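Local atomic coordinates of cricket paralysis virus 1A protein (Cricket paralysis virus, PDB entry 6C3R), a protein that suppresses insect antiviral RNA silencing by inhibiting the host nuclease AGO2 and recruiting a cellular ubiquitin ligase that promotes its degradation. Residues D22-T27 against K124-N129; E61-I66 against G104-S109. All blocks are in the same frame, centred on the assembly; numbering follows the deposited sequence.

From the N terminus the chain runs through helix 2-16, which carries the BC-box, and reaches Asp22-Thr27, where it turns into strand 26-30. Strand 42-45 and helix 53-70 follow, and Glu61-Ile66 on that helix is met by strand 104-108 to close contact 2. Helix 77-90 lies within that smaller loop. Contact 1 closes last, when Lys124-Asn129 returns to Asp22-Thr27, so the whole of contact 2 falls between its two ends without crossing. The contacts share a two-stranded parallel sheet, in which Phe25 and Thr27 pair with Gly104. Contact 2 ties a helix to that sheet; contact 1 ties the approach to the first strand to the C-terminal helices.

Contact 1. Residues D22-T27 against K124-N129; sequences DGFFCT and KLVSSN
The ring of Phe24 lies over the backbone joining Ser127 to Ser128, with Ser128 N 3.8 Å above the ring plane and over its centre. The ring of Phe25 covers the opposite face, its CD2 over the centre, and the phenyl group is thus held between a peptide and its own neighbour. At the rim, Asn129 OD1 lies in the ring plane 3.5 Å from Phe24 CE2, where the faintly positive ring edge suits a carbonyl oxygen. With CG swung anti to the backbone N (chi1 -166°), the ring extends toward the residues just before helix 129-136. Its stem packs on Val126, whose CG1 is 3.9 Å from Phe24 CB. This branched, buried residue also touches Cys132 and Phe135, and it joins the aromatic to the flank of that helix.

The other end of the contact involves backbone and aliphatic chain. Lys124 CG passes 3.5 Å from Asp22 O, and a bend at chi3 (78°) helps carry NZ to its hydrogen bond with Asn20 O. Lysine suits the place because its methylenes cover the chain while its ammonium reaches a carbonyl beyond. The backbones come close at Gly23, its CA 4.1 Å from Lys124 CA; a flexible residue suits the tight turn closed by Gly23 N bonding to Cys26 O at 2.8 Å. Thr27 OG1 donates to the anti lone pair of Asp22 OD1 at 2.6 Å.

Ser128 caps the helix through its hydroxyl, OG bonding to Glu131 N, while the preceding Ser127 N donates to Glu131 OE1. The arrangement is thus an aromatic turn residue set against a helix N-cap, at the start of the helix bearing Arg133, a site involved in inhibiting stress granule formation.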
ATOM      1  N   ASP A  22     -10.724  -9.178  15.113  1.00 48.63           N
ATOM      2  CA  ASP A  22      -9.898  -8.054  14.698  1.00 50.12           C
ATOM      3  C   ASP A  22      -8.551  -8.141  15.410  1.00 49.49           C
ATOM      4  O   ASP A  22      -8.506  -8.325  16.622  1.00 51.20           O
ATOM      5  CB  ASP A  22     -10.564  -6.714  15.015  1.00 52.22           C
ATOM      6  CG  ASP A  22     -11.923  -6.547  14.348  1.00 54.30           C
ATOM      7  OD1 ASP A  22     -12.291  -7.358  13.470  1.00 55.52           O
ATOM      8  OD2 ASP A  22     -12.637  -5.588  14.705  1.00 56.72           O
ATOM      9  N   GLY A  23      -7.470  -8.050  14.634  1.00 48.51           N
ATOM     10  CA  GLY A  23      -6.114  -7.911  15.149  1.00 48.44           C
ATOM     11  C   GLY A  23      -5.493  -6.618  14.636  1.00 48.08           C
ATOM     12  O   GLY A  23      -6.174  -5.625  14.454  1.00 46.88           O
ATOM     13  N   PHE A  24      -4.191  -6.659  14.391  1.00 49.05           N
ATOM     14  CA  PHE A  24      -3.409  -5.488  14.016  1.00 50.40           C
ATOM     15  C   PHE A  24      -3.494  -5.163  12.518  1.00 50.01           C
ATOM     16  O   PHE A  24      -2.810  -5.786  11.700  1.00 47.17           O
ATOM     17  CB  PHE A  24      -1.945  -5.721  14.434  1.00 51.67           C
ATOM     18  CG  PHE A  24      -1.099  -4.484  14.406  1.00 52.19           C
ATOM     19  CD1 PHE A  24      -1.503  -3.328  15.081  1.00 51.68           C
ATOM     20  CD2 PHE A  24       0.113  -4.471  13.719  1.00 53.35           C
ATOM     21  CE1 PHE A  24      -0.728  -2.183  15.058  1.00 52.26           C
ATOM     22  CE2 PHE A  24       0.896  -3.319  13.690  1.00 54.35           C
ATOM     23  CZ  PHE A  24       0.477  -2.176  14.364  1.00 53.43           C
ATOM     24  N   PHE A  25      -4.336  -4.179  12.180  1.00 51.93           N
ATOM     25  CA  PHE A  25      -4.647  -3.790  10.778  1.00 52.77           C
ATOM     26  C   PHE A  25      -5.059  -4.968   9.903  1.00 50.11           C
ATOM     27  O   PHE A  25      -4.854  -4.956   8.686  1.00 48.37           O
ATOM     28  CB  PHE A  25      -3.489  -3.015  10.132  1.00 54.96           C
ATOM     29  CG  PHE A  25      -3.149  -1.758  10.860  1.00 59.83           C
ATOM     30  CD1 PHE A  25      -4.084  -0.727  10.955  1.00 62.51           C
ATOM     31  CD2 PHE A  25      -1.914  -1.603  11.483  1.00 63.06           C
ATOM     32  CE1 PHE A  25      -3.793   0.431  11.657  1.00 65.17           C
ATOM     33  CE2 PHE A  25      -1.616  -0.437  12.178  1.00 65.67           C
ATOM     34  CZ  PHE A  25      -2.559   0.577  12.271  1.00 66.08           C
ATOM     35  N   CYS A  26      -5.672  -5.967  10.537  1.00 48.04           N
ATOM     36  CA  CYS A  26      -6.110  -7.162   9.861  1.00 45.81           C
ATOM     37  C   CYS A  26      -7.077  -7.919  10.748  1.00 45.20           C
ATOM     38  O   CYS A  26      -6.832  -8.072  11.952  1.00 45.56           O
ATOM     39  CB  CYS A  26      -4.918  -8.053   9.502  1.00 46.05           C
ATOM     40  SG  CYS A  26      -5.331  -9.360   8.328  1.00 44.82           S
ATOM     41  N   THR A  27      -8.162  -8.402  10.145  1.00 43.59           N
ATOM     42  CA  THR A  27      -9.141  -9.231  10.832  1.00 42.53           C
ATOM     43  C   THR A  27      -9.401 -10.543  10.054  1.00 40.43           C
ATOM     44  O   THR A  27      -9.263 -10.590   8.828  1.00 38.12           O
ATOM     45  CB  THR A  27     -10.454  -8.439  11.079  1.00 43.84           C
ATOM     46  OG1 THR A  27     -11.343  -9.220  11.877  1.00 44.86           O
ATOM     47  CG2 THR A  27     -11.168  -8.067   9.780  1.00 44.33           C
ATOM     48  N   LYS A 124      -5.352 -11.514  18.204  1.00 46.36           N
ATOM     49  CA  LYS A 124      -6.105 -10.291  18.524  1.00 47.94           C
ATOM     50  C   LYS A 124      -5.324  -9.252  19.327  1.00 48.20           C
ATOM     51  O   LYS A 124      -5.655  -8.071  19.298  1.00 48.62           O
ATOM     52  CB  LYS A 124      -7.374 -10.616  19.317  1.00 49.46           C
ATOM     53  CG  LYS A 124      -8.479 -11.277  18.527  1.00 48.68           C
ATOM     54  CD  LYS A 124      -9.755 -11.336  19.342  1.00 49.30           C
ATOM     55  CE  LYS A 124     -10.480 -10.002  19.361  1.00 49.92           C
ATOM     56  NZ  LYS A 124     -11.842 -10.183  19.927  1.00 51.78           N
ATOM     57  N   LEU A 125      -4.320  -9.706  20.061  1.00 47.50           N
ATOM     58  CA  LEU A 125      -3.555  -8.856  20.951  1.00 48.67           C
ATOM     59  C   LEU A 125      -2.279  -8.271  20.355  1.00 49.86           C
ATOM     60  O   LEU A 125      -1.577  -7.522  21.044  1.00 52.37           O
ATOM     61  CB  LEU A 125      -3.200  -9.658  22.201  1.00 48.96           C
ATOM     62  CG  LEU A 125      -4.403 -10.201  22.978  1.00 47.67           C
ATOM     63  CD1 LEU A 125      -3.969 -11.277  23.960  1.00 47.11           C
ATOM     64  CD2 LEU A 125      -5.124  -9.048  23.654  1.00 48.31           C
ATOM     65  N   VAL A 126      -1.976  -8.600  19.095  1.00 49.89           N
ATOM     66  CA  VAL A 126      -0.779  -8.086  18.401  1.00 49.35           C
ATOM     67  C   VAL A 126      -0.912  -6.572  18.298  1.00 50.80           C
ATOM     68  O   VAL A 126      -1.963  -6.076  17.888  1.00 53.19           O
ATOM     69  CB  VAL A 126      -0.576  -8.743  16.995  1.00 46.65           C
ATOM     70  CG1 VAL A 126       0.563  -8.093  16.225  1.00 45.17           C
ATOM     71  CG2 VAL A 126      -0.309 -10.237  17.136  1.00 46.05           C
ATOM     72  N   SER A 127       0.141  -5.859  18.692  1.00 52.96           N
ATOM     73  CA  SER A 127       0.132  -4.380  18.826  1.00 54.95           C
ATOM     74  C   SER A 127       1.175  -3.631  17.977  1.00 55.09           C
ATOM     75  O   SER A 127       1.214  -2.402  18.014  1.00 55.64           O
ATOM     76  CB  SER A 127       0.366  -3.999  20.299  1.00 55.80           C
ATOM     77  OG  SER A 127      -0.508  -4.714  21.142  1.00 56.94           O
ATOM     78  N   SER A 128       2.023  -4.352  17.247  1.00 55.66           N
ATOM     79  CA  SER A 128       3.056  -3.725  16.441  1.00 57.72           C
ATOM     80  C   SER A 128       3.481  -4.601  15.271  1.00 59.29           C
ATOM     81  O   SER A 128       3.155  -5.783  15.225  1.00 62.27           O
ATOM     82  CB  SER A 128       4.270  -3.412  17.316  1.00 58.09           C
ATOM     83  OG  SER A 128       5.002  -4.577  17.629  1.00 58.81           O
ATOM     84  N   ASN A 129       4.208  -4.006  14.329  1.00 60.85           N
ATOM     85  CA  ASN A 129       4.910  -4.763  13.285  1.00 62.37           C
ATOM     86  C   ASN A 129       5.903  -5.762  13.883  1.00 59.78           C
ATOM     87  O   ASN A 129       5.988  -6.913  13.463  1.00 56.38           O
ATOM     88  CB  ASN A 129       5.678  -3.817  12.340  1.00 66.64           C
ATOM     89  CG  ASN A 129       4.765  -2.869  11.570  1.00 70.93           C
ATOM     90  OD1 ASN A 129       3.557  -3.085  11.482  1.00 74.12           O
ATOM     91  ND2 ASN A 129       5.346  -1.803  11.003  1.00 74.02           N
TER

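Contact 2. Residues E61-I66 against G104-S109; sequences ELRKLI and GLLIVS
Leu105 meets the helix through its carbonyl: Arg63 NE donates to Leu105 O at 2.8 Å, with an N-H...O angle of 158°. The oxygen lies close to the guanidinium plane, at its edge, yet the donor stands 39° out of the plane of the carbonyl. Arginine is apt here because its long chain, extended from the helix and then bent at chi3, brings NE to the strand. Arg63 and the Leu105 side chain both pack on Leu39 and on Phe49 of the second subunit, so the bond sits beside the dimer interface.

Leu106 packs on the helix. Its CD2 reaches Ile66 CD1 at 3.5 Å, the two side chains crossing at about a right angle, and lies 3.9 Å from Arg63 CA; these apolar branches meet where the CA atoms of helix and strand are nearest, at Arg63 and Leu106, and Phe87 of helix 77-90 touches both Leu106 and Ile66. The carbonyl oxygen of Ile107 lies 4.1 Å from Ile66 CG2, a loose contact, while its side chain packs on Phe67. At Val108, CG2 approaches to 4.3 Å from Ile66 O, which accepts a hydrogen bond from Trp80 NE1. Ser109 leaves the strand as the N-cap of helix 110-114, its hydroxyl making a weak bond to Phe112 N.

The axes of the two short segments come within 7.5 Å, their directions 26° apart. This is alpha/beta packing, a helix laid against one strand of a two-stranded parallel sheet whose long connection includes helices 53-70 and 77-90, buried near the centre of the chain.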
ATOM      1  N   GLU A  61      -4.443 -13.436  -4.234  1.00 37.45           N
ATOM      2  CA  GLU A  61      -3.823 -14.754  -4.384  1.00 36.59           C
ATOM      3  C   GLU A  61      -3.541 -15.379  -3.009  1.00 34.55           C
ATOM      4  O   GLU A  61      -3.862 -16.556  -2.754  1.00 34.00           O
ATOM      5  CB  GLU A  61      -2.535 -14.604  -5.203  1.00 38.05           C
ATOM      6  CG  GLU A  61      -1.859 -15.908  -5.577  1.00 41.13           C
ATOM      7  CD  GLU A  61      -0.394 -15.752  -5.970  1.00 44.03           C
ATOM      8  OE1 GLU A  61       0.009 -16.311  -7.022  1.00 47.81           O
ATOM      9  OE2 GLU A  61       0.376 -15.087  -5.236  1.00 44.99           O
ATOM     10  N   LEU A  62      -2.971 -14.566  -2.126  1.00 32.68           N
ATOM     11  CA  LEU A  62      -2.633 -14.965  -0.780  1.00 32.32           C
ATOM     12  C   LEU A  62      -3.847 -15.194   0.124  1.00 33.05           C
ATOM     13  O   LEU A  62      -3.861 -16.149   0.901  1.00 33.93           O
ATOM     14  CB  LEU A  62      -1.701 -13.917  -0.149  1.00 31.88           C
ATOM     15  CG  LEU A  62      -0.275 -13.844  -0.689  1.00 32.13           C
ATOM     16  CD1 LEU A  62       0.472 -12.662  -0.123  1.00 31.91           C
ATOM     17  CD2 LEU A  62       0.472 -15.123  -0.395  1.00 32.59           C
ATOM     18  N   ARG A  63      -4.854 -14.322   0.054  1.00 33.15           N
ATOM     19  CA  ARG A  63      -6.093 -14.565   0.789  1.00 33.27           C
ATOM     20  C   ARG A  63      -6.676 -15.924   0.383  1.00 33.47           C
ATOM     21  O   ARG A  63      -7.157 -16.676   1.236  1.00 35.02           O
ATOM     22  CB  ARG A  63      -7.125 -13.457   0.550  1.00 33.23           C
ATOM     23  CG  ARG A  63      -8.427 -13.649   1.325  1.00 33.51           C
ATOM     24  CD  ARG A  63      -9.521 -12.671   0.926  1.00 33.55           C
ATOM     25  NE  ARG A  63      -9.121 -11.289   1.184  1.00 34.18           N
ATOM     26  CZ  ARG A  63      -8.801 -10.363   0.272  1.00 34.23           C
ATOM     27  NH1 ARG A  63      -8.838 -10.590  -1.034  1.00 34.41           N
ATOM     28  NH2 ARG A  63      -8.455  -9.160   0.691  1.00 34.97           N
ATOM     29  N   LYS A  64      -6.605 -16.239  -0.908  1.00 33.02           N
ATOM     30  CA  LYS A  64      -7.152 -17.483  -1.435  1.00 33.54           C
ATOM     31  C   LYS A  64      -6.401 -18.692  -0.872  1.00 33.03           C
ATOM     32  O   LYS A  64      -6.996 -19.650  -0.413  1.00 33.50           O
ATOM     33  CB  LYS A  64      -7.076 -17.457  -2.949  1.00 35.00           C
ATOM     34  CG  LYS A  64      -8.065 -18.366  -3.639  1.00 37.63           C
ATOM     35  CD  LYS A  64      -7.836 -18.352  -5.137  1.00 40.23           C
ATOM     36  CE  LYS A  64      -8.863 -19.196  -5.880  1.00 43.10           C
ATOM     37  NZ  LYS A  64      -8.483 -19.433  -7.313  1.00 44.91           N
ATOM     38  N   LEU A  65      -5.077 -18.618  -0.883  1.00 32.11           N
ATOM     39  CA  LEU A  65      -4.245 -19.689  -0.374  1.00 31.28           C
ATOM     40  C   LEU A  65      -4.410 -19.866   1.105  1.00 30.05           C
ATOM     41  O   LEU A  65      -4.398 -21.000   1.575  1.00 30.03           O
ATOM     42  CB  LEU A  65      -2.759 -19.420  -0.677  1.00 31.54           C
ATOM     43  CG  LEU A  65      -2.371 -19.576  -2.144  1.00 32.31           C
ATOM     44  CD1 LEU A  65      -1.032 -18.898  -2.415  1.00 32.47           C
ATOM     45  CD2 LEU A  65      -2.334 -21.047  -2.533  1.00 32.71           C
ATOM     46  N   ILE A  66      -4.538 -18.754   1.832  1.00 28.59           N
ATOM     47  CA  ILE A  66      -4.698 -18.807   3.264  1.00 28.55           C
ATOM     48  C   ILE A  66      -6.003 -19.509   3.591  1.00 28.28           C
ATOM     49  O   ILE A  66      -6.083 -20.223   4.577  1.00 27.37           O
ATOM     50  CB  ILE A  66      -4.626 -17.390   3.911  1.00 29.56           C
ATOM     51  CG1 ILE A  66      -3.176 -16.885   3.894  1.00 29.93           C
ATOM     52  CG2 ILE A  66      -5.169 -17.355   5.353  1.00 29.22           C
ATOM     53  CD1 ILE A  66      -3.040 -15.370   3.931  1.00 30.02           C
ATOM     54  N   GLY A 104      -7.055  -5.293   6.858  1.00 50.32           N
ATOM     55  CA  GLY A 104      -6.999  -6.304   5.800  1.00 45.48           C
ATOM     56  C   GLY A 104      -7.919  -7.458   6.129  1.00 42.40           C
ATOM     57  O   GLY A 104      -8.119  -7.766   7.293  1.00 41.81           O
ATOM     58  N   LEU A 105      -8.486  -8.101   5.109  1.00 40.01           N
ATOM     59  CA  LEU A 105      -9.436  -9.185   5.330  1.00 38.73           C
ATOM     60  C   LEU A 105      -8.854 -10.542   4.970  1.00 36.59           C
ATOM     61  O   LEU A 105      -8.352 -10.725   3.857  1.00 36.20           O
ATOM     62  CB  LEU A 105     -10.698  -8.939   4.522  1.00 40.03           C
ATOM     63  CG  LEU A 105     -11.812  -9.985   4.609  1.00 41.45           C
ATOM     64  CD1 LEU A 105     -12.154 -10.320   6.051  1.00 43.25           C
ATOM     65  CD2 LEU A 105     -13.066  -9.477   3.907  1.00 42.43           C
ATOM     66  N   LEU A 106      -8.928 -11.481   5.918  1.00 34.36           N
ATOM     67  CA  LEU A 106      -8.576 -12.877   5.690  1.00 33.22           C
ATOM     68  C   LEU A 106      -9.670 -13.798   6.141  1.00 33.32           C
ATOM     69  O   LEU A 106     -10.424 -13.471   7.043  1.00 32.80           O
ATOM     70  CB  LEU A 106      -7.296 -13.254   6.427  1.00 32.32           C
ATOM     71  CG  LEU A 106      -6.046 -12.633   5.813  1.00 32.12           C
ATOM     72  CD1 LEU A 106      -4.865 -12.766   6.768  1.00 32.75           C
ATOM     73  CD2 LEU A 106      -5.700 -13.232   4.467  1.00 31.46           C
ATOM     74  N   ILE A 107      -9.720 -14.977   5.519  1.00 34.12           N
ATOM     75  CA  ILE A 107     -10.771 -15.954   5.778  1.00 34.71           C
ATOM     76  C   ILE A 107     -10.175 -17.326   5.986  1.00 34.68           C
ATOM     77  O   ILE A 107      -9.296 -17.758   5.255  1.00 35.90           O
ATOM     78  CB  ILE A 107     -11.807 -16.019   4.624  1.00 35.18           C
ATOM     79  CG1 ILE A 107     -12.275 -14.616   4.286  1.00 35.47           C
ATOM     80  CG2 ILE A 107     -12.978 -16.925   5.001  1.00 35.79           C
ATOM     81  CD1 ILE A 107     -13.371 -14.550   3.262  1.00 37.14           C
ATOM     82  N   VAL A 108     -10.737 -18.036   6.941  1.00 35.54           N
ATOM     83  CA  VAL A 108     -10.246 -19.335   7.358  1.00 36.28           C
ATOM     84  C   VAL A 108     -11.479 -20.218   7.539  1.00 35.90           C
ATOM     85  O   VAL A 108     -12.525 -19.715   7.898  1.00 36.12           O
ATOM     86  CB  VAL A 108      -9.378 -19.113   8.644  1.00 37.14           C
ATOM     87  CG1 VAL A 108      -9.848 -19.898   9.859  1.00 37.66           C
ATOM     88  CG2 VAL A 108      -7.916 -19.376   8.342  1.00 37.18           C
ATOM     89  N   SER A 109     -11.370 -21.521   7.304  1.00 35.95           N
ATOM     90  CA  SER A 109     -12.496 -22.419   7.576  1.00 36.39           C
ATOM     91  C   SER A 109     -12.769 -22.564   9.110  1.00 36.68           C
ATOM     92  O   SER A 109     -11.891 -22.259   9.938  1.00 36.42           O
ATOM     93  CB  SER A 109     -12.270 -23.795   6.938  1.00 36.68           C
ATOM     94  OG  SER A 109     -11.408 -24.613   7.713  1.00 36.18           O
TER